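Local coordinates for protein kojibiose phosphorylase (Gut metagenome, PDB 6W0P) that belongs to glycoside hydrolase family 65, whose carbohydrate-active enzymes carry a helical (alpha/alpha)6-barrel catalytic domain, at residues 393-398 and 452-457; 469-474 and 483-488; 475-480 and 583-588; 489-494 and 595-600. All blocks are in the same frame, centred on the assembly; numbering follows the deposited sequence.

Overall arrangement
Four contacts inside the helical catalytic domain illustrate how chemistry follows position. All are largely buried. Interactions 1 and 4 press side chains on helices 437-458 and 487-504 against neighbouring parts of the chain, and no direct hydrogen bond crosses either; interaction 1 lays a cysteine on a phenylalanine ring, while interaction 4 adds methionine and leucine methyls to an aromatic pair. Interaction 3 joins two loops, and interaction 2 a loop to the lead-in of helix 487-504; both depend on polar grips. Interactions 2 and 4 share that helix: Ser469 OG lies 2.6 Å from Asn490 ND2, a probable hydrogen bond. Interactions 2 and 3 alternate along the chain, and both lie within reach of the second subunit.

Interaction 1: residues 393-398 and 452-457; sequences GACFPV and SKFLLS
Cys395 lies on the ring of Phe454, a CH-pi contact combined with a sulfur-aromatic one, where a loop packs on helix 437-458 of the family 65 catalytic domain. This is the tight part of the contact. The CB of Cys395 stands 3.4 Å from the centroid of the Phe454 ring and only 11° off its normal, so it sits over the middle of the face. The thiol is displaced toward the far end of the ring, with SG of Cys395 3.2 Å from CZ of Phe454. With CG anti to the backbone N (chi1 168°), Phe454 sends its ring off the helix and along the loop. Its CB also packs 3.3 Å from the carbonyl O of Ala394. Phe417, which meets Phe454 edge-to-face, and Ala386 of helix 379-388, which touches Cys395, add to the buried surroundings.

Nearer the start of the loop segment, Gly393 CA comes within 3.7 Å of Lys453 CB, an approach made easy by the lack of a side chain on the glycine. Beyond this point the contact becomes looser. Lys453 is partly exposed, its chain bends at chi3, and its NZ turns to Glu450 and the carbonyl of Cys518. No direct hydrogen bond links the two segments; a water instead accepts from Gly393 N at 3.2 Å and, weakly, from Lys453 NZ at 3.4 Å.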
loop_
_atom_site.group_PDB
_atom_site.type_symbol
_atom_site.label_atom_id
_atom_site.label_comp_id
_atom_site.label_asym_id
_atom_site.label_seq_id
_atom_site.Cartn_x
_atom_site.Cartn_y
_atom_site.Cartn_z
ATOM N N GLY A 393 0.022 21.756 14.707
ATOM C CA GLY A 393 -1.321 22.286 14.421
ATOM C C GLY A 393 -2.318 21.156 14.205
ATOM O O GLY A 393 -2.197 20.110 14.874
ATOM N N ALA A 394 -3.314 21.375 13.348
ATOM C CA ALA A 394 -4.460 20.456 13.185
ATOM C C ALA A 394 -4.554 20.028 11.712
ATOM O O ALA A 394 -4.750 20.907 10.853
ATOM C CB ALA A 394 -5.731 21.105 13.676
ATOM N N CYS A 395 -4.339 18.735 11.454
ATOM C CA CYS A 395 -4.491 18.084 10.134
ATOM C C CYS A 395 -5.787 17.285 10.187
ATOM O O CYS A 395 -5.767 16.176 10.754
ATOM C CB CYS A 395 -3.316 17.180 9.801
ATOM S SG CYS A 395 -3.518 16.326 8.215
ATOM N N PHE A 396 -6.889 17.857 9.715
ATOM C CA PHE A 396 -8.199 17.165 9.707
ATOM C C PHE A 396 -8.119 16.005 8.718
ATOM O O PHE A 396 -7.576 16.127 7.613
ATOM C CB PHE A 396 -9.333 18.144 9.395
ATOM C CG PHE A 396 -9.736 18.994 10.563
ATOM C CD1 PHE A 396 -10.612 18.501 11.518
ATOM C CD2 PHE A 396 -9.213 20.261 10.727
ATOM C CE1 PHE A 396 -10.948 19.267 12.625
ATOM C CE2 PHE A 396 -9.539 21.018 11.840
ATOM C CZ PHE A 396 -10.410 20.523 12.784
ATOM N N PRO A 397 -8.688 14.839 9.082
ATOM C CA PRO A 397 -8.513 13.632 8.288
ATOM C C PRO A 397 -9.326 13.577 6.988
ATOM O O PRO A 397 -10.348 14.223 6.898
ATOM C CB PRO A 397 -8.975 12.547 9.273
ATOM C CG PRO A 397 -10.060 13.245 10.094
ATOM C CD PRO A 397 -9.494 14.627 10.297
ATOM N N VAL A 398 -8.884 12.729 6.057
ATOM C CA VAL A 398 -9.594 12.379 4.792
ATOM C C VAL A 398 -10.938 11.740 5.144
ATOM O O VAL A 398 -11.986 12.184 4.630
ATOM C CB VAL A 398 -8.736 11.444 3.919
ATOM C CG1 VAL A 398 -9.519 10.910 2.738
ATOM C CG2 VAL A 398 -7.471 12.138 3.450
ATOM N N SER A 452 -3.773 26.716 10.161
ATOM C CA SER A 452 -2.639 27.497 9.606
ATOM C C SER A 452 -1.312 26.915 10.108
ATOM O O SER A 452 -0.417 26.733 9.288
ATOM C CB SER A 452 -2.784 28.965 9.888
ATOM O OG SER A 452 -3.999 29.434 9.330
ATOM N N LYS A 453 -1.200 26.602 11.398
ATOM C CA LYS A 453 0.018 25.963 11.981
ATOM C C LYS A 453 0.371 24.673 11.228
ATOM O O LYS A 453 1.561 24.469 10.901
ATOM C CB LYS A 453 -0.215 25.648 13.456
ATOM C CG LYS A 453 0.050 26.813 14.386
ATOM C CD LYS A 453 -0.379 26.553 15.817
ATOM C CE LYS A 453 0.308 25.389 16.500
ATOM N NZ LYS A 453 -0.507 24.891 17.638
ATOM N N PHE A 454 -0.611 23.807 10.960
ATOM C CA PHE A 454 -0.374 22.558 10.190
ATOM C C PHE A 454 0.134 22.901 8.788
ATOM O O PHE A 454 1.140 22.334 8.363
ATOM C CB PHE A 454 -1.631 21.701 10.133
ATOM C CG PHE A 454 -1.536 20.581 9.140
ATOM C CD1 PHE A 454 -0.571 19.602 9.280
ATOM C CD2 PHE A 454 -2.412 20.511 8.068
ATOM C CE1 PHE A 454 -0.481 18.567 8.362
ATOM C CE2 PHE A 454 -2.314 19.476 7.156
ATOM C CZ PHE A 454 -1.356 18.506 7.307
ATOM N N LEU A 455 -0.524 23.845 8.112
ATOM C CA LEU A 455 -0.213 24.188 6.704
ATOM C C LEU A 455 1.212 24.745 6.628
ATOM O O LEU A 455 1.897 24.452 5.633
ATOM C CB LEU A 455 -1.248 25.178 6.169
ATOM C CG LEU A 455 -2.628 24.597 5.879
ATOM C CD1 LEU A 455 -3.544 25.664 5.285
ATOM C CD2 LEU A 455 -2.554 23.391 4.947
ATOM N N LEU A 456 1.638 25.501 7.648
ATOM C CA LEU A 456 2.979 26.157 7.710
ATOM C C LEU A 456 4.078 25.150 8.049
ATOM O O LEU A 456 5.212 25.407 7.655
ATOM C CB LEU A 456 2.966 27.282 8.753
ATOM C CG LEU A 456 2.313 28.580 8.291
ATOM C CD1 LEU A 456 2.065 29.513 9.468
ATOM C CD2 LEU A 456 3.165 29.260 7.234
ATOM N N SER A 457 3.755 24.073 8.771
ATOM C CA SER A 457 4.715 23.001 9.138
ATOM C C SER A 457 4.806 21.921 8.054
ATOM O O SER A 457 5.892 21.380 7.873
ATOM C CB SER A 457 4.373 22.403 10.460
ATOM O OG SER A 457 2.997 22.104 10.541
HETATM O O HOH W 1 0.971 21.790 17.784
#

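Interaction 2: residues 469-474 and 483-488; sequences SFYGVM and VNHNTY
The rings of Tyr471 and His485 meet obliquely, their planes 69° apart, and the imidazole is gripped at its edge. Over one of its faces lies CB of the preceding Asn484. At the edge, ND1 of His485 shares a 2.7 Å hydrogen bond with Ser469 OG, which also pairs with Asn490. Farther round, a water hydrogen-bonds to NE2 of His485 at 2.8 Å and to OH of Tyr471 at 2.6 Å. Bonds at both nitrogens probably help to fix the rotation of the ring. The amide of Asn484 passes Tyr471 at about a right angle, its OD1 3.4 Å from CD2 of the ring. With CG anti to its carbonyl carbon (chi1 -50°), Asn484 directs the amide to the 469-474 backbone, where OD1 accepts from Gly472 N at 3.2 Å, nearly along its C=O axis. Pro556 and Met555 of the second subunit pack on Tyr471 and Asn484.

Asn486 is the N-cap of helix 487-504, and its CB touches CG2 of Val473. Between the backbones, Val473 N donates to Val483 O at 3.0 Å and Val483 N returns a bond to Val473 O at 3.1 Å. This single antiparallel hydrogen-bonded pair, with Gly472 at positive phi also facing Val483, forms a G1 beta bulge.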
loop_
_atom_site.group_PDB
_atom_site.type_symbol
_atom_site.label_atom_id
_atom_site.label_comp_id
_atom_site.label_asym_id
_atom_site.label_seq_id
_atom_site.Cartn_x
_atom_site.Cartn_y
_atom_site.Cartn_z
ATOM N N SER A 469 5.741 26.011 -0.858
ATOM C CA SER A 469 4.708 25.155 -1.491
ATOM C C SER A 469 4.372 23.954 -0.612
ATOM O O SER A 469 4.801 23.923 0.530
ATOM C CB SER A 469 5.158 24.744 -2.861
ATOM O OG SER A 469 4.094 24.156 -3.575
ATOM N N PHE A 470 3.585 23.012 -1.143
ATOM C CA PHE A 470 3.414 21.674 -0.557
ATOM C C PHE A 470 4.022 20.710 -1.553
ATOM O O PHE A 470 3.666 20.773 -2.729
ATOM C CB PHE A 470 1.950 21.395 -0.205
ATOM C CG PHE A 470 1.384 22.352 0.820
ATOM C CD1 PHE A 470 1.002 23.638 0.465
ATOM C CD2 PHE A 470 1.314 22.005 2.157
ATOM C CE1 PHE A 470 0.508 24.526 1.410
ATOM C CE2 PHE A 470 0.800 22.886 3.100
ATOM C CZ PHE A 470 0.391 24.142 2.726
ATOM N N TYR A 471 4.922 19.864 -1.056
ATOM C CA TYR A 471 5.651 18.816 -1.801
ATOM C C TYR A 471 5.031 17.474 -1.412
ATOM O O TYR A 471 4.646 17.347 -0.240
ATOM C CB TYR A 471 7.146 18.893 -1.476
ATOM C CG TYR A 471 7.806 20.122 -2.030
ATOM C CD1 TYR A 471 7.847 21.300 -1.304
ATOM C CD2 TYR A 471 8.372 20.109 -3.286
ATOM C CE1 TYR A 471 8.442 22.445 -1.810
ATOM C CE2 TYR A 471 8.911 21.262 -3.835
ATOM C CZ TYR A 471 8.947 22.433 -3.093
ATOM O OH TYR A 471 9.511 23.550 -3.625
ATOM N N GLY A 472 4.943 16.539 -2.368
ATOM C CA GLY A 472 4.535 15.144 -2.145
ATOM C C GLY A 472 3.080 15.091 -1.766
ATOM O O GLY A 472 2.758 14.528 -0.716
ATOM N N VAL A 473 2.233 15.731 -2.571
ATOM C CA VAL A 473 0.796 15.930 -2.237
ATOM C C VAL A 473 -0.088 15.351 -3.334
ATOM O O VAL A 473 0.428 14.851 -4.376
ATOM C CB VAL A 473 0.479 17.408 -1.954
ATOM C CG1 VAL A 473 1.210 17.876 -0.703
ATOM C CG2 VAL A 473 0.759 18.320 -3.140
ATOM N N MET A 474 -1.382 15.408 -3.062
ATOM C CA MET A 474 -2.460 15.055 -3.995
ATOM C C MET A 474 -3.588 16.057 -3.765
ATOM O O MET A 474 -3.973 16.246 -2.581
ATOM C CB MET A 474 -2.953 13.630 -3.709
ATOM C CG MET A 474 -4.206 13.267 -4.465
ATOM S SD MET A 474 -4.874 11.627 -4.072
ATOM C CE MET A 474 -3.684 10.560 -4.874
ATOM N N VAL A 483 2.795 14.762 -6.325
ATOM C CA VAL A 483 3.142 15.923 -7.180
ATOM C C VAL A 483 3.539 17.082 -6.275
ATOM O O VAL A 483 3.256 17.023 -5.068
ATOM C CB VAL A 483 1.996 16.297 -8.129
ATOM C CG1 VAL A 483 1.739 15.169 -9.106
ATOM C CG2 VAL A 483 0.730 16.716 -7.402
ATOM N N ASN A 484 4.138 18.101 -6.875
ATOM C CA ASN A 484 4.539 19.354 -6.210
ATOM C C ASN A 484 3.781 20.518 -6.840
ATOM O O ASN A 484 3.475 20.437 -8.013
ATOM C CB ASN A 484 6.044 19.556 -6.318
ATOM C CG ASN A 484 6.830 18.342 -5.890
ATOM O OD1 ASN A 484 6.540 17.739 -4.863
ATOM N ND2 ASN A 484 7.864 18.025 -6.640
ATOM N N HIS A 485 3.493 21.562 -6.058
ATOM C CA HIS A 485 2.852 22.804 -6.545
ATOM C C HIS A 485 1.474 22.454 -7.120
ATOM O O HIS A 485 1.129 22.985 -8.223
ATOM C CB HIS A 485 3.766 23.495 -7.563
ATOM C CG HIS A 485 5.192 23.572 -7.133
ATOM N ND1 HIS A 485 5.541 23.832 -5.837
ATOM C CD2 HIS A 485 6.355 23.453 -7.831
ATOM C CE1 HIS A 485 6.860 23.914 -5.752
ATOM N NE2 HIS A 485 7.388 23.657 -6.960
ATOM N N ASN A 486 0.723 21.579 -6.424
ATOM C CA ASN A 486 -0.719 21.394 -6.723
ATOM C C ASN A 486 -1.409 22.724 -6.410
ATOM O O ASN A 486 -1.279 23.227 -5.265
ATOM C CB ASN A 486 -1.351 20.229 -5.983
ATOM C CG ASN A 486 -2.860 20.261 -6.050
ATOM O OD1 ASN A 486 -3.506 20.659 -5.080
ATOM N ND2 ASN A 486 -3.426 19.831 -7.170
ATOM N N THR A 487 -2.075 23.306 -7.405
ATOM C CA THR A 487 -2.606 24.684 -7.298
ATOM C C THR A 487 -3.764 24.705 -6.310
ATOM O O THR A 487 -3.791 25.608 -5.496
ATOM C CB THR A 487 -2.953 25.249 -8.674
ATOM O OG1 THR A 487 -1.721 25.137 -9.393
ATOM C CG2 THR A 487 -3.446 26.678 -8.593
ATOM N N TYR A 488 -4.642 23.701 -6.316
ATOM C CA TYR A 488 -5.731 23.652 -5.317
ATOM C C TYR A 488 -5.134 23.749 -3.905
ATOM O O TYR A 488 -5.574 24.596 -3.099
ATOM C CB TYR A 488 -6.571 22.380 -5.425
ATOM C CG TYR A 488 -7.735 22.399 -4.475
ATOM C CD1 TYR A 488 -7.608 21.970 -3.166
ATOM C CD2 TYR A 488 -8.943 22.950 -4.870
ATOM C CE1 TYR A 488 -8.683 22.011 -2.282
ATOM C CE2 TYR A 488 -10.025 23.004 -4.000
ATOM C CZ TYR A 488 -9.901 22.531 -2.703
ATOM O OH TYR A 488 -10.969 22.656 -1.860
HETATM O O HOH W 2 1.179 21.675 -3.626
HETATM O O HOH W 3 10.086 23.280 -6.185
#

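Interaction 3: residues 475-480 and 583-588; sequences GPDEFK and DIIKQP
A buried loop-to-loop contact in the catalytic domain, built round an Asx turn, ties Asp477 to the backbone of Lys586. OD1 of Asp477 accepts from Lys586 N at 2.9 Å, almost straight at 176°, and from Phe479 N at 3.0 Å. The two donors come from opposite faces of the carboxylate plane, so one oxygen both shapes its own turn and holds the other loop. Chi1 of 169° places the carboxylate for this, with CG anti to the backbone N. The second oxygen is equally occupied: OD2 of Asp477 accepts from Gln548 and, at 2.7 Å, from a water that also donates to Ile584 O and accepts from Lys480 NZ. Two bonds on each oxygen should favour a well-fixed group.

Phe479 supplies the apolar half. CB of Lys586 sits 3.5 Å from the centroid of the Phe479 ring, over its face, while the carbonyl O of Ile584 approaches the ring edge. The lysine chain then runs past Glu478, its CD 3.7 Å from CB of Glu478, before NZ reaches a salt bridge with Glu620. At the other end, CB of Pro476 packs 3.3 Å from Pro588 O. The 475-480 loop precedes helix 487-504, the 583-588 loop leads into helix 590-596, and Pro588 rests on Ser624, Ile627 and His628 of helix 624-634.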
loop_
_atom_site.group_PDB
_atom_site.type_symbol
_atom_site.label_atom_id
_atom_site.label_comp_id
_atom_site.label_asym_id
_atom_site.label_seq_id
_atom_site.Cartn_x
_atom_site.Cartn_y
_atom_site.Cartn_z
ATOM N N GLY A 475 -4.094 16.658 -4.847
ATOM C CA GLY A 475 -5.245 17.564 -4.805
ATOM C C GLY A 475 -6.525 16.749 -4.848
ATOM O O GLY A 475 -6.486 15.528 -4.719
ATOM N N PRO A 476 -7.701 17.385 -5.039
ATOM C CA PRO A 476 -8.936 16.625 -5.237
ATOM C C PRO A 476 -8.861 15.614 -6.402
ATOM O O PRO A 476 -9.518 14.585 -6.293
ATOM C CB PRO A 476 -9.994 17.719 -5.484
ATOM C CG PRO A 476 -9.410 18.972 -4.839
ATOM C CD PRO A 476 -7.912 18.840 -5.021
ATOM N N ASP A 477 -8.082 15.901 -7.453
ATOM C CA ASP A 477 -7.851 14.974 -8.594
ATOM C C ASP A 477 -6.951 13.854 -8.079
ATOM O O ASP A 477 -5.732 14.050 -7.977
ATOM C CB ASP A 477 -7.223 15.631 -9.835
ATOM C CG ASP A 477 -6.768 14.611 -10.874
ATOM O OD1 ASP A 477 -7.346 13.520 -10.871
ATOM O OD2 ASP A 477 -5.804 14.894 -11.664
ATOM N N GLU A 478 -7.539 12.720 -7.748
ATOM C CA GLU A 478 -6.796 11.602 -7.124
ATOM C C GLU A 478 -5.942 10.877 -8.157
ATOM O O GLU A 478 -5.244 9.931 -7.754
ATOM C CB GLU A 478 -7.766 10.647 -6.438
ATOM C CG GLU A 478 -8.568 11.343 -5.363
ATOM C CD GLU A 478 -9.472 10.419 -4.582
ATOM O OE1 GLU A 478 -9.534 9.239 -4.919
ATOM O OE2 GLU A 478 -10.060 10.884 -3.635
ATOM N N PHE A 479 -5.960 11.308 -9.412
ATOM C CA PHE A 479 -5.142 10.697 -10.477
ATOM C C PHE A 479 -3.761 11.345 -10.515
ATOM O O PHE A 479 -2.993 10.963 -11.384
ATOM C CB PHE A 479 -5.880 10.754 -11.809
ATOM C CG PHE A 479 -7.147 9.934 -11.859
ATOM C CD1 PHE A 479 -7.437 8.976 -10.891
ATOM C CD2 PHE A 479 -8.013 10.062 -12.939
ATOM C CE1 PHE A 479 -8.598 8.210 -10.961
ATOM C CE2 PHE A 479 -9.150 9.269 -13.031
ATOM C CZ PHE A 479 -9.453 8.364 -12.031
ATOM N N LYS A 480 -3.434 12.224 -9.567
ATOM C CA LYS A 480 -2.099 12.883 -9.472
ATOM C C LYS A 480 -1.542 12.715 -8.055
ATOM O O LYS A 480 -2.063 13.394 -7.123
ATOM C CB LYS A 480 -2.190 14.351 -9.888
ATOM C CG LYS A 480 -2.167 14.545 -11.392
ATOM C CD LYS A 480 -0.829 14.172 -12.014
ATOM C CE LYS A 480 -0.953 13.752 -13.459
ATOM N NZ LYS A 480 -1.985 12.699 -13.648
ATOM N N ASP A 583 -2.794 12.649 -18.527
ATOM C CA ASP A 583 -3.422 13.966 -18.263
ATOM C C ASP A 583 -4.933 13.764 -18.113
ATOM O O ASP A 583 -5.700 14.698 -18.392
ATOM C CB ASP A 583 -3.009 14.949 -19.351
ATOM C CG ASP A 583 -3.625 14.686 -20.707
ATOM O OD1 ASP A 583 -4.171 13.568 -20.912
ATOM O OD2 ASP A 583 -3.558 15.602 -21.530
ATOM N N ILE A 584 -5.345 12.563 -17.721
ATOM C CA ILE A 584 -6.756 12.225 -17.398
ATOM C C ILE A 584 -6.961 12.603 -15.934
ATOM O O ILE A 584 -6.151 12.170 -15.093
ATOM C CB ILE A 584 -7.035 10.733 -17.630
ATOM C CG1 ILE A 584 -6.780 10.299 -19.076
ATOM C CG2 ILE A 584 -8.438 10.388 -17.185
ATOM C CD1 ILE A 584 -6.582 8.820 -19.222
ATOM N N ILE A 585 -8.032 13.341 -15.652
ATOM C CA ILE A 585 -8.359 13.933 -14.331
ATOM C C ILE A 585 -9.629 13.265 -13.799
ATOM O O ILE A 585 -10.592 13.023 -14.590
ATOM C CB ILE A 585 -8.504 15.453 -14.475
ATOM C CG1 ILE A 585 -7.161 16.109 -14.795
ATOM C CG2 ILE A 585 -9.131 16.084 -13.250
ATOM C CD1 ILE A 585 -7.318 17.419 -15.525
ATOM N N LYS A 586 -9.631 12.950 -12.507
ATOM C CA LYS A 586 -10.772 12.261 -11.880
ATOM C C LYS A 586 -11.922 13.249 -11.696
ATOM O O LYS A 586 -13.056 12.899 -11.985
ATOM C CB LYS A 586 -10.330 11.641 -10.560
ATOM C CG LYS A 586 -11.402 10.845 -9.825
ATOM C CD LYS A 586 -10.849 10.367 -8.502
ATOM C CE LYS A 586 -11.876 9.765 -7.580
ATOM N NZ LYS A 586 -12.249 8.448 -8.122
ATOM N N GLN A 587 -11.637 14.441 -11.195
ATOM C CA GLN A 587 -12.697 15.340 -10.699
ATOM C C GLN A 587 -12.123 16.747 -10.644
ATOM O O GLN A 587 -10.927 16.939 -10.808
ATOM C CB GLN A 587 -13.188 14.841 -9.343
ATOM C CG GLN A 587 -12.139 14.929 -8.225
ATOM C CD GLN A 587 -12.559 14.163 -6.985
ATOM O OE1 GLN A 587 -12.350 12.967 -6.883
ATOM N NE2 GLN A 587 -13.128 14.856 -6.011
ATOM N N PRO A 588 -12.965 17.766 -10.421
ATOM C CA PRO A 588 -12.479 19.138 -10.356
ATOM C C PRO A 588 -11.300 19.296 -9.391
ATOM O O PRO A 588 -11.393 18.894 -8.239
ATOM C CB PRO A 588 -13.711 19.912 -9.891
ATOM C CG PRO A 588 -14.859 19.087 -10.432
ATOM C CD PRO A 588 -14.420 17.648 -10.260
HETATM O O HOH W 4 -4.562 13.632 -13.720
#

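Interaction 4: residues 489-494 and 595-600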
loop_
_atom_site.group_PDB
_atom_site.type_symbol
_atom_site.label_atom_id
_atom_site.label_comp_id
_atom_site.label_asym_id
_atom_site.label_seq_id
_atom_site.Cartn_x
_atom_site.Cartn_y
_atom_site.Cartn_z
ATOM N N THR A 489 -4.166 22.889 -3.593
ATOM C CA THR A 489 -3.518 22.840 -2.254
ATOM C C THR A 489 -2.929 24.223 -1.897
ATOM O O THR A 489 -3.223 24.750 -0.791
ATOM C CB THR A 489 -2.483 21.708 -2.225
ATOM O OG1 THR A 489 -3.124 20.468 -2.548
ATOM C CG2 THR A 489 -1.763 21.609 -0.901
ATOM N N ASN A 490 -2.137 24.815 -2.798
ATOM C CA ASN A 490 -1.378 26.058 -2.510
ATOM C C ASN A 490 -2.365 27.227 -2.428
ATOM O O ASN A 490 -2.254 28.035 -1.484
ATOM C CB ASN A 490 -0.276 26.310 -3.540
ATOM C CG ASN A 490 0.843 25.299 -3.430
ATOM O OD1 ASN A 490 0.673 24.260 -2.809
ATOM N ND2 ASN A 490 1.972 25.592 -4.062
ATOM N N PHE A 491 -3.291 27.288 -3.382
ATOM C CA PHE A 491 -4.303 28.359 -3.478
ATOM C C PHE A 491 -5.119 28.366 -2.184
ATOM O O PHE A 491 -5.191 29.421 -1.517
ATOM C CB PHE A 491 -5.178 28.157 -4.716
ATOM C CG PHE A 491 -6.145 29.275 -4.997
ATOM C CD1 PHE A 491 -7.415 29.269 -4.451
ATOM C CD2 PHE A 491 -5.796 30.315 -5.838
ATOM C CE1 PHE A 491 -8.301 30.300 -4.716
ATOM C CE2 PHE A 491 -6.696 31.328 -6.127
ATOM C CZ PHE A 491 -7.952 31.311 -5.571
ATOM N N MET A 492 -5.692 27.219 -1.820
ATOM C CA MET A 492 -6.573 27.131 -0.626
ATOM C C MET A 492 -5.774 27.431 0.663
ATOM O O MET A 492 -6.374 28.027 1.574
ATOM C CB MET A 492 -7.236 25.755 -0.541
ATOM C CG MET A 492 -8.205 25.492 -1.672
ATOM S SD MET A 492 -9.511 26.731 -1.774
ATOM C CE MET A 492 -10.489 26.243 -0.353
ATOM N N ALA A 493 -4.503 27.002 0.759
ATOM C CA ALA A 493 -3.605 27.277 1.901
ATOM C C ALA A 493 -3.366 28.790 2.011
ATOM O O ALA A 493 -3.497 29.366 3.121
ATOM C CB ALA A 493 -2.302 26.530 1.734
ATOM N N LYS A 494 -3.004 29.421 0.895
ATOM C CA LYS A 494 -2.811 30.891 0.809
ATOM C C LYS A 494 -4.110 31.588 1.230
ATOM O O LYS A 494 -4.015 32.535 2.038
ATOM C CB LYS A 494 -2.356 31.285 -0.590
ATOM C CG LYS A 494 -1.968 32.747 -0.732
ATOM C CD LYS A 494 -1.478 33.159 -2.115
ATOM C CE LYS A 494 -1.161 34.642 -2.165
ATOM N NZ LYS A 494 -0.218 34.952 -3.263
ATOM N N PHE A 595 -14.515 27.223 -8.601
ATOM C CA PHE A 595 -15.925 27.177 -8.124
ATOM C C PHE A 595 -16.039 27.826 -6.736
ATOM O O PHE A 595 -16.948 28.652 -6.545
ATOM C CB PHE A 595 -16.424 25.739 -8.044
ATOM C CG PHE A 595 -17.697 25.566 -7.263
ATOM C CD1 PHE A 595 -18.908 26.001 -7.779
ATOM C CD2 PHE A 595 -17.701 24.884 -6.058
ATOM C CE1 PHE A 595 -20.086 25.822 -7.077
ATOM C CE2 PHE A 595 -18.885 24.698 -5.352
ATOM C CZ PHE A 595 -20.067 25.183 -5.855
ATOM N N LEU A 596 -15.150 27.465 -5.793
ATOM C CA LEU A 596 -15.290 27.876 -4.362
ATOM C C LEU A 596 -15.111 29.394 -4.246
ATOM O O LEU A 596 -15.507 29.983 -3.202
ATOM C CB LEU A 596 -14.294 27.127 -3.472
ATOM C CG LEU A 596 -14.475 25.610 -3.360
ATOM C CD1 LEU A 596 -13.330 25.008 -2.554
ATOM C CD2 LEU A 596 -15.820 25.235 -2.728
ATOM N N TYR A 597 -14.518 29.991 -5.274
ATOM C CA TYR A 597 -14.166 31.429 -5.360
ATOM C C TYR A 597 -14.579 31.993 -6.724
ATOM O O TYR A 597 -13.857 32.875 -7.273
ATOM C CB TYR A 597 -12.674 31.587 -5.068
ATOM C CG TYR A 597 -12.323 31.409 -3.617
ATOM C CD1 TYR A 597 -12.588 32.389 -2.671
ATOM C CD2 TYR A 597 -11.707 30.248 -3.201
ATOM C CE1 TYR A 597 -12.257 32.206 -1.334
ATOM C CE2 TYR A 597 -11.363 30.051 -1.878
ATOM C CZ TYR A 597 -11.637 31.027 -0.942
ATOM O OH TYR A 597 -11.263 30.759 0.338
ATOM N N MET A 598 -15.723 31.545 -7.243
ATOM C CA MET A 598 -16.253 31.924 -8.588
ATOM C C MET A 598 -16.334 33.456 -8.710
ATOM O O MET A 598 -16.127 33.976 -9.824
ATOM C CB MET A 598 -17.638 31.309 -8.835
ATOM C CG MET A 598 -18.708 31.734 -7.826
ATOM S SD MET A 598 -20.376 31.100 -8.176
ATOM C CE MET A 598 -20.052 29.346 -8.374
ATOM N N GLU A 599 -16.601 34.158 -7.599
ATOM C CA GLU A 599 -16.787 35.641 -7.594
ATOM C C GLU A 599 -15.497 36.370 -8.008
ATOM O O GLU A 599 -15.615 37.493 -8.479
ATOM C CB GLU A 599 -17.337 36.152 -6.254
ATOM C CG GLU A 599 -16.333 36.234 -5.101
ATOM C CD GLU A 599 -16.241 34.983 -4.244
ATOM O OE1 GLU A 599 -16.797 33.913 -4.670
ATOM O OE2 GLU A 599 -15.601 35.054 -3.162
ATOM N N GLU A 600 -14.309 35.776 -7.875
ATOM C CA GLU A 600 -13.005 36.448 -8.145
ATOM C C GLU A 600 -12.518 36.188 -9.574
ATOM O O GLU A 600 -11.500 36.803 -9.969
ATOM C CB GLU A 600 -11.942 35.946 -7.172
ATOM C CG GLU A 600 -12.105 36.527 -5.786
ATOM C CD GLU A 600 -11.480 35.702 -4.684
ATOM O OE1 GLU A 600 -10.536 34.925 -4.981
ATOM O OE2 GLU A 600 -11.950 35.839 -3.537
#
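Met492 reaches from helix 487-504 to Leu596 and Tyr597 by a doubly bent chain. From CB, the side chain leaves with CG anti to the carbonyl carbon, then turns at chi2 (-57°) and again at chi3 (-73°), which brings sulfur and methyl across to the other segment. SD of Met492 comes 3.8 Å from CE2 of Tyr597, at the edge of the ring and not over its face, a Met-aromatic contact. The terminal CE of Met492 ends 3.8 Å from CD1 of Leu596, the two side chains crossing at about a right angle.

One residue earlier, Phe491 turns its edge to the face of the same tyrosine, in an offset edge-to-face pair with planes 67° apart. The closest atoms are CE1 of Phe491 and CD2 of Tyr597, at 3.7 Å. Lys495 adds a cation-pi contact to Tyr597, and Tyr425 of helix 418-434 a further edge-to-face one. Phe491 also stacks with Phe593. No hydrogen bond spans the two segments; the contact is apolar and aromatic packing between helix 487-504 and the C-terminal end of helix 590-596 with the residue after it, within the helical catalytic domain of family 65.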